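Local atomic coordinates of probable LacI-family transcriptional regulator (Corynebacterium glutamicum ATCC 13032, PDB entry 3BIL), a protein that probably binds DNA and regulates transcription as a member of the LacI family, although its precise biological role is unknown. Residues Val149-Glu154 against Pro162-Asn167; Gly192-Ser197 against Val220-Tyr225; Asp270-Gly275 against Glu331-Ser336. All coordinates share one frame; numbering follows the deposited sequence.

Overall arrangement
The three contacts follow one another along the chain without nesting or crossing. Contact 1 comes first and closes a short loop of seven residues between neighbouring parallel strands of the N-terminal lobe. The chain then passes into the C-terminal lobe. Contact 2 closes the crossover from strand 187-190 through helix 197-212 to strand 219-221. Contact 3 closes a longer loop of 55 residues and brings the C-terminal tail back to strand 272-276. Contacts 1 and 2 touch each other: R153 packs on T196, and E154 N is probably hydrogen-bonded to S197 OG. Contact 3 stands apart, its centre about 31 Å from that of contact 1.

Contact 1: Val149-Glu154 against Pro162-Asn167; sequences VLVDRE and PTATSN
L150 and T163 form a parallel beta bridge in the N-terminal lobe of the periplasmic-binding-protein-like core. The two strands run at 9° to each other, and the modelled part of the seven-residue connection contains neither helix nor strand. The tight part is the backbone ladder. L150 N gives a hydrogen bond to P162 O (3.1 Å), and L150 O receives one from A164 N (3.0 Å). D152 N closes the ladder on A164 O (3.1 Å). Here the buried T165 packs its CG2 3.6 Å from D152 O. V151 and A164 turn their side chains to one face of the sheet, where helix 296-308 touches V151. L150 and T163 face the other way. There T163 CG2 packs across the leucine side chain, 3.6 Å from L150 CB and 3.7 Å from L150 CD1. It gets there by standing anti to the threonine carbonyl carbon, with OG1 at chi1 58°.

Beyond D152 the chain leaves the ladder. R153 turns away and makes a salt bridge with E106. E154 alone is the exposed chain. It bends at chi2 and lies across T165 at about a right angle. This contact is looser: E154 CG lies 3.9 Å from T165 CG2.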
loop_
_atom_site.group_PDB
_atom_site.type_symbol
_atom_site.label_atom_id
_atom_site.label_comp_id
_atom_site.label_asym_id
_atom_site.label_seq_id
_atom_site.Cartn_x
_atom_site.Cartn_y
_atom_site.Cartn_z
ATOM N N VAL A 149 -7.213 -11.937 19.507
ATOM C CA VAL A 149 -8.360 -11.536 18.693
ATOM C C VAL A 149 -7.990 -11.821 17.253
ATOM O O VAL A 149 -6.903 -11.462 16.801
ATOM C CB VAL A 149 -8.672 -10.025 18.820
ATOM C CG1 VAL A 149 -9.854 -9.659 17.948
ATOM C CG2 VAL A 149 -8.973 -9.638 20.260
ATOM N N LEU A 150 -8.883 -12.473 16.529
ATOM C CA LEU A 150 -8.677 -12.703 15.109
ATOM C C LEU A 150 -9.503 -11.694 14.296
ATOM O O LEU A 150 -10.618 -11.310 14.703
ATOM C CB LEU A 150 -9.033 -14.140 14.723
ATOM C CG LEU A 150 -8.369 -15.296 15.485
ATOM C CD1 LEU A 150 -9.057 -16.589 15.147
ATOM C CD2 LEU A 150 -6.869 -15.428 15.194
ATOM N N VAL A 151 -8.931 -11.241 13.175
ATOM C CA VAL A 151 -9.583 -10.258 12.306
ATOM C C VAL A 151 -9.573 -10.663 10.858
ATOM O O VAL A 151 -8.597 -11.280 10.378
ATOM C CB VAL A 151 -8.923 -8.850 12.372
ATOM C CG1 VAL A 151 -9.567 -8.035 13.408
ATOM C CG2 VAL A 151 -7.420 -8.940 12.614
ATOM N N ASP A 152 -10.633 -10.257 10.148
ATOM C CA ASP A 152 -10.771 -10.500 8.705
ATOM C C ASP A 152 -10.983 -11.986 8.316
ATOM O O ASP A 152 -11.920 -12.283 7.595
ATOM C CB ASP A 152 -9.586 -9.902 7.922
ATOM C CG ASP A 152 -9.914 -9.670 6.467
ATOM O OD1 ASP A 152 -9.160 -10.181 5.620
ATOM O OD2 ASP A 152 -10.926 -8.973 6.174
ATOM N N ARG A 153 -10.122 -12.887 8.798
ATOM C CA ARG A 153 -10.228 -14.324 8.543
ATOM C C ARG A 153 -10.606 -15.100 9.788
ATOM O O ARG A 153 -10.193 -14.761 10.892
ATOM C CB ARG A 153 -8.926 -14.880 8.005
ATOM C CG ARG A 153 -8.644 -14.452 6.629
ATOM C CD ARG A 153 -7.345 -15.046 6.153
ATOM N NE ARG A 153 -6.898 -14.399 4.919
ATOM C CZ ARG A 153 -5.651 -14.421 4.459
ATOM N NH1 ARG A 153 -4.702 -15.079 5.118
ATOM N NH2 ARG A 153 -5.353 -13.784 3.332
ATOM N N GLU A 154 -11.378 -16.162 9.585
ATOM C CA GLU A 154 -11.955 -16.964 10.659
ATOM C C GLU A 154 -11.294 -18.344 10.702
ATOM O O GLU A 154 -11.014 -18.941 9.656
ATOM C CB GLU A 154 -13.464 -17.153 10.424
ATOM C CG GLU A 154 -14.399 -16.208 11.169
ATOM C CD GLU A 154 -15.713 -16.890 11.649
ATOM O OE1 GLU A 154 -16.586 -16.200 12.236
ATOM O OE2 GLU A 154 -15.887 -18.113 11.449
ATOM N N PRO A 162 -12.380 -14.773 20.180
ATOM C CA PRO A 162 -13.235 -13.714 19.636
ATOM C C PRO A 162 -12.717 -13.280 18.267
ATOM O O PRO A 162 -11.518 -13.070 18.094
ATOM C CB PRO A 162 -13.108 -12.578 20.657
ATOM C CG PRO A 162 -12.527 -13.198 21.889
ATOM C CD PRO A 162 -11.769 -14.416 21.473
ATOM N N THR A 163 -13.606 -13.202 17.288
ATOM C CA THR A 163 -13.230 -12.769 15.951
ATOM C C THR A 163 -14.101 -11.601 15.526
ATOM O O THR A 163 -15.292 -11.586 15.810
ATOM C CB THR A 163 -13.399 -13.886 14.892
ATOM O OG1 THR A 163 -14.754 -14.325 14.894
ATOM C CG2 THR A 163 -12.485 -15.081 15.153
ATOM N N ALA A 164 -13.492 -10.630 14.849
ATOM C CA ALA A 164 -14.215 -9.543 14.208
ATOM C C ALA A 164 -13.918 -9.616 12.716
ATOM O O ALA A 164 -12.765 -9.451 12.312
ATOM C CB ALA A 164 -13.795 -8.185 14.779
ATOM N N THR A 165 -14.955 -9.873 11.914
ATOM C CA THR A 165 -14.805 -10.080 10.485
ATOM C C THR A 165 -15.838 -9.255 9.748
ATOM O O THR A 165 -16.786 -8.780 10.366
ATOM C CB THR A 165 -14.998 -11.563 10.081
ATOM O OG1 THR A 165 -16.265 -12.041 10.546
ATOM C CG2 THR A 165 -13.870 -12.430 10.627
ATOM N N SER A 166 -15.649 -9.058 8.441
ATOM C CA SER A 166 -16.640 -8.355 7.643
ATOM C C SER A 166 -17.637 -9.346 7.069
ATOM O O SER A 166 -17.255 -10.448 6.694
ATOM C CB SER A 166 -15.984 -7.556 6.523
ATOM O OG SER A 166 -15.619 -8.406 5.446
ATOM N N ASN A 167 -18.915 -8.978 7.046
ATOM C CA ASN A 167 -19.929 -9.813 6.395
ATOM C C ASN A 167 -20.065 -9.445 4.938
ATOM O O ASN A 167 -20.537 -8.347 4.615
ATOM C CB ASN A 167 -21.296 -9.748 7.082
ATOM C CG ASN A 167 -22.392 -10.472 6.282
ATOM O OD1 ASN A 167 -22.128 -11.190 5.306
ATOM N ND2 ASN A 167 -23.624 -10.267 6.689
#

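Contact 2: Gly192-Ser197 against Val220-Tyr225; sequences GPMDTS and VFLGGY
The backbones of G192-P193 and G223-G224 pass closely, with P193 CA 4.2 Å from G224 CA, where a beta-alpha-beta crossover of the C-terminal lobe brings two loops together. One loop follows strand 187-190 and enters helix 197-212. The other follows strand 219-221, which lies next to strand 187-190 in the sheet. A type I turn from P193 to T196 shapes the first loop, and T196 is the N-cap of the helix. T196 OG1 donates to P193 O (2.9 Å) and is also bonded to G199 N, so one hydroxyl ties the turn to the first turn of the helix.

Y225 reaches back over this turn. P193 lies over one face of its ring: P193 CG is 4.0 Å from the ring centroid, a CH-pi contact offset toward the rim. P193 CB comes 3.6 Å from Y225 CZ. At the far side of the turn, M194 CG meets L222 CD2 at 4.1 Å, and L203 of the helix touches both residues.

D195 meets the phenol end of Y225 at the ring edge. With chi1 at 60° its carboxylate swings to the Y225 hydroxyl. The carboxylate lies nearly coplanar with the ring, 26° apart. Y225 OH donates to the syn lone pair of D195 OD1 at 2.7 Å.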
loop_
_atom_site.group_PDB
_atom_site.type_symbol
_atom_site.label_atom_id
_atom_site.label_comp_id
_atom_site.label_asym_id
_atom_site.label_seq_id
_atom_site.Cartn_x
_atom_site.Cartn_y
_atom_site.Cartn_z
ATOM N N GLY A 192 -10.701 -15.572 -4.724
ATOM C CA GLY A 192 -9.469 -15.589 -3.965
ATOM C C GLY A 192 -9.157 -16.985 -3.443
ATOM O O GLY A 192 -9.957 -17.922 -3.608
ATOM N N PRO A 193 -7.983 -17.136 -2.800
ATOM C CA PRO A 193 -7.517 -18.426 -2.287
ATOM C C PRO A 193 -8.643 -19.175 -1.593
ATOM O O PRO A 193 -9.304 -18.621 -0.710
ATOM C CB PRO A 193 -6.432 -18.036 -1.270
ATOM C CG PRO A 193 -6.428 -16.499 -1.212
ATOM C CD PRO A 193 -7.038 -16.050 -2.493
ATOM N N MET A 194 -8.871 -20.421 -1.989
ATOM C CA MET A 194 -9.957 -21.205 -1.399
ATOM C C MET A 194 -9.608 -21.789 -0.032
ATOM O O MET A 194 -10.452 -22.410 0.630
ATOM C CB MET A 194 -10.470 -22.248 -2.388
ATOM C CG MET A 194 -11.231 -21.595 -3.575
ATOM S SD MET A 194 -12.759 -20.793 -3.032
ATOM C CE MET A 194 -13.611 -22.236 -2.385
ATOM N N ASP A 195 -8.363 -21.553 0.387
ATOM C CA ASP A 195 -7.886 -21.925 1.724
ATOM C C ASP A 195 -8.108 -20.826 2.790
ATOM O O ASP A 195 -7.653 -20.957 3.936
ATOM C CB ASP A 195 -6.402 -22.317 1.665
ATOM C CG ASP A 195 -5.514 -21.179 1.168
ATOM O OD1 ASP A 195 -5.742 -20.019 1.576
ATOM O OD2 ASP A 195 -4.584 -21.440 0.371
ATOM N N THR A 196 -8.790 -19.743 2.407
ATOM C CA THR A 196 -9.168 -18.684 3.357
ATOM C C THR A 196 -10.679 -18.672 3.564
ATOM O O THR A 196 -11.445 -18.953 2.639
ATOM C CB THR A 196 -8.602 -17.267 2.958
ATOM O OG1 THR A 196 -8.882 -16.958 1.579
ATOM C CG2 THR A 196 -7.108 -17.238 3.146
ATOM N N SER A 197 -11.117 -18.381 4.781
ATOM C CA SER A 197 -12.539 -18.267 5.058
ATOM C C SER A 197 -13.114 -17.188 4.140
ATOM O O SER A 197 -14.220 -17.288 3.611
ATOM C CB SER A 197 -12.761 -17.915 6.533
ATOM O OG SER A 197 -11.924 -16.837 6.938
ATOM N N VAL A 220 -16.556 -18.600 -12.981
ATOM C CA VAL A 220 -15.806 -18.454 -11.746
ATOM C C VAL A 220 -14.371 -18.880 -11.990
ATOM O O VAL A 220 -14.133 -19.989 -12.467
ATOM C CB VAL A 220 -16.311 -19.420 -10.679
ATOM C CG1 VAL A 220 -15.251 -19.579 -9.581
ATOM C CG2 VAL A 220 -17.635 -18.951 -10.073
ATOM N N PHE A 221 -13.414 -18.023 -11.663
ATOM C CA PHE A 221 -12.014 -18.433 -11.655
ATOM C C PHE A 221 -11.523 -18.533 -10.213
ATOM O O PHE A 221 -11.745 -17.615 -9.418
ATOM C CB PHE A 221 -11.157 -17.452 -12.450
ATOM C CG PHE A 221 -9.728 -17.897 -12.610
ATOM C CD1 PHE A 221 -9.303 -18.523 -13.802
ATOM C CD2 PHE A 221 -8.790 -17.711 -11.553
ATOM C CE1 PHE A 221 -7.925 -18.955 -13.959
ATOM C CE2 PHE A 221 -7.465 -18.137 -11.681
ATOM C CZ PHE A 221 -7.021 -18.753 -12.896
ATOM N N LEU A 222 -10.877 -19.636 -9.857
ATOM C CA LEU A 222 -10.353 -19.775 -8.484
ATOM C C LEU A 222 -8.908 -19.297 -8.403
ATOM O O LEU A 222 -7.991 -20.049 -8.684
ATOM C CB LEU A 222 -10.478 -21.204 -7.951
ATOM C CG LEU A 222 -11.856 -21.849 -8.078
ATOM C CD1 LEU A 222 -11.809 -23.323 -7.631
ATOM C CD2 LEU A 222 -12.915 -21.079 -7.277
ATOM N N GLY A 223 -8.725 -18.041 -8.019
ATOM C CA GLY A 223 -7.424 -17.396 -7.977
ATOM C C GLY A 223 -6.648 -17.747 -6.724
ATOM O O GLY A 223 -6.823 -18.833 -6.151
ATOM N N GLY A 224 -5.791 -16.825 -6.301
ATOM C CA GLY A 224 -4.811 -17.114 -5.264
ATOM C C GLY A 224 -4.140 -15.895 -4.659
ATOM O O GLY A 224 -4.775 -15.112 -3.950
ATOM N N TYR A 225 -2.851 -15.728 -4.931
ATOM C CA TYR A 225 -2.075 -14.717 -4.198
ATOM C C TYR A 225 -1.419 -13.611 -5.053
ATOM O O TYR A 225 -1.585 -12.426 -4.751
ATOM C CB TYR A 225 -1.086 -15.409 -3.240
ATOM C CG TYR A 225 -1.776 -16.210 -2.137
ATOM C CD1 TYR A 225 -2.195 -15.584 -0.955
ATOM C CD2 TYR A 225 -2.023 -17.587 -2.280
ATOM C CE1 TYR A 225 -2.839 -16.308 0.070
ATOM C CE2 TYR A 225 -2.667 -18.332 -1.258
ATOM C CZ TYR A 225 -3.071 -17.677 -0.084
ATOM O OH TYR A 225 -3.709 -18.369 0.937
#

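Contact 3: Asp270-Gly275 against Glu331-Ser336; sequences DVSVIG and ESIINS
S332 grips both backbone polar atoms of V273, using its own carbonyl and its hydroxyl. This joins the C-terminal tail to strand 272-276 in the parallel sheet of the C-terminal lobe, although the tail itself forms no regular strand. V273 N donates to S332 O (2.8 Å, 152° at the hydrogen), and S332 OG donates to V273 O (2.8 Å). The hydroxyl approaches tilted 25° from the carbonyl plane of V273. It is brought there by a chi1 of 51° in S332. The same OG is bonded to T290 N, just before strand 291-293, so it links three parts of the chain.

S272 on the strand also uses its hydroxyl: I334 N donates to S272 OG at 3.1 Å. Separately, S272 CA makes a bent CA-H...O contact with S332 O. On its other side, S272 is bonded through its backbone to K243 and L245.

The apolar parts of the tail lie around these bonds. The bond from CA to CB of I334 points toward the strand. I333 and I274 cross obliquely, and L179 of helix 169-181 touches both. Their meeting point is methyl on methyl, I333 CD1 against I274 CD1.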
loop_
_atom_site.group_PDB
_atom_site.type_symbol
_atom_site.label_atom_id
_atom_site.label_comp_id
_atom_site.label_asym_id
_atom_site.label_seq_id
_atom_site.Cartn_x
_atom_site.Cartn_y
_atom_site.Cartn_z
ATOM N N ASP A 270 -16.135 -0.651 -22.361
ATOM C CA ASP A 270 -16.098 -1.888 -23.149
ATOM C C ASP A 270 -16.308 -3.125 -22.289
ATOM O O ASP A 270 -16.580 -4.181 -22.818
ATOM C CB ASP A 270 -14.762 -2.022 -23.880
ATOM C CG ASP A 270 -14.554 -0.957 -24.926
ATOM O OD1 ASP A 270 -15.448 -0.800 -25.806
ATOM O OD2 ASP A 270 -13.491 -0.280 -24.869
ATOM N N VAL A 271 -16.178 -2.989 -20.971
ATOM C CA VAL A 271 -16.343 -4.098 -20.056
ATOM C C VAL A 271 -16.724 -3.486 -18.709
ATOM O O VAL A 271 -16.339 -2.343 -18.436
ATOM C CB VAL A 271 -15.006 -4.770 -19.884
ATOM C CG1 VAL A 271 -13.990 -3.777 -19.175
ATOM C CG2 VAL A 271 -15.126 -6.036 -19.112
ATOM N N SER A 272 -17.434 -4.225 -17.854
ATOM C CA SER A 272 -17.768 -3.741 -16.525
ATOM C C SER A 272 -16.820 -4.309 -15.478
ATOM O O SER A 272 -16.457 -5.459 -15.575
ATOM C CB SER A 272 -19.214 -4.112 -16.133
ATOM O OG SER A 272 -20.143 -3.522 -17.039
ATOM N N VAL A 273 -16.467 -3.519 -14.448
ATOM C CA VAL A 273 -15.660 -4.034 -13.347
ATOM C C VAL A 273 -16.340 -3.789 -12.000
ATOM O O VAL A 273 -16.902 -2.727 -11.773
ATOM C CB VAL A 273 -14.213 -3.445 -13.354
ATOM C CG1 VAL A 273 -13.375 -3.964 -12.165
ATOM C CG2 VAL A 273 -13.520 -3.835 -14.617
ATOM N N ILE A 274 -16.287 -4.795 -11.132
ATOM C CA ILE A 274 -16.533 -4.614 -9.726
ATOM C C ILE A 274 -15.259 -4.952 -8.967
ATOM O O ILE A 274 -14.752 -6.066 -9.115
ATOM C CB ILE A 274 -17.655 -5.533 -9.181
ATOM C CG1 ILE A 274 -18.927 -5.430 -10.037
ATOM C CG2 ILE A 274 -17.931 -5.190 -7.708
ATOM C CD1 ILE A 274 -19.718 -4.138 -9.882
ATOM N N GLY A 275 -14.761 -4.004 -8.153
ATOM C CA GLY A 275 -13.506 -4.191 -7.445
ATOM C C GLY A 275 -13.754 -4.509 -6.019
ATOM O O GLY A 275 -14.861 -4.392 -5.555
ATOM N N GLU A 331 -18.542 4.485 -11.423
ATOM C CA GLU A 331 -18.902 4.459 -12.853
ATOM C C GLU A 331 -18.360 3.321 -13.760
ATOM O O GLU A 331 -18.189 3.524 -14.964
ATOM C CB GLU A 331 -18.624 5.818 -13.484
ATOM C CG GLU A 331 -19.833 6.765 -13.467
ATOM C CD GLU A 331 -19.764 7.850 -12.379
ATOM O OE1 GLU A 331 -20.835 8.159 -11.782
ATOM O OE2 GLU A 331 -18.647 8.393 -12.140
ATOM N N SER A 332 -18.128 2.128 -13.209
ATOM C CA SER A 332 -17.515 1.041 -13.986
ATOM C C SER A 332 -18.480 -0.078 -14.482
ATOM O O SER A 332 -18.034 -1.172 -14.838
ATOM C CB SER A 332 -16.355 0.449 -13.197
ATOM O OG SER A 332 -16.709 0.113 -11.870
ATOM N N ILE A 333 -19.786 0.209 -14.516
ATOM C CA ILE A 333 -20.802 -0.700 -15.020
ATOM C C ILE A 333 -21.462 -0.073 -16.245
ATOM O O ILE A 333 -22.050 0.994 -16.145
ATOM C CB ILE A 333 -21.932 -0.908 -13.989
ATOM C CG1 ILE A 333 -21.399 -1.303 -12.599
ATOM C CG2 ILE A 333 -22.975 -1.884 -14.523
ATOM C CD1 ILE A 333 -20.552 -2.515 -12.564
ATOM N N ILE A 334 -21.364 -0.741 -17.392
ATOM C CA ILE A 334 -22.110 -0.371 -18.603
ATOM C C ILE A 334 -23.604 -0.626 -18.442
ATOM O O ILE A 334 -24.007 -1.587 -17.800
ATOM C CB ILE A 334 -21.666 -1.217 -19.812
ATOM C CG1 ILE A 334 -20.180 -1.029 -20.090
ATOM C CG2 ILE A 334 -22.412 -0.815 -21.066
ATOM C CD1 ILE A 334 -19.352 -2.098 -19.527
ATOM N N ASN A 335 -24.428 0.239 -19.027
ATOM C CA ASN A 335 -25.810 -0.133 -19.283
ATOM C C ASN A 335 -26.068 -0.678 -20.709
ATOM O O ASN A 335 -25.980 0.068 -21.696
ATOM C CB ASN A 335 -26.783 0.985 -18.947
ATOM C CG ASN A 335 -28.180 0.450 -18.732
ATOM O OD1 ASN A 335 -29.174 1.046 -19.143
ATOM N ND2 ASN A 335 -28.257 -0.718 -18.118
ATOM N N SER A 336 -26.401 -1.975 -20.791
ATOM C CA SER A 336 -26.743 -2.656 -22.054
ATOM C C SER A 336 -28.246 -2.717 -22.389
ATOM O O SER A 336 -29.084 -3.056 -21.545
ATOM C CB SER A 336 -26.149 -4.062 -22.062
ATOM O OG SER A 336 -24.740 -3.972 -22.038
#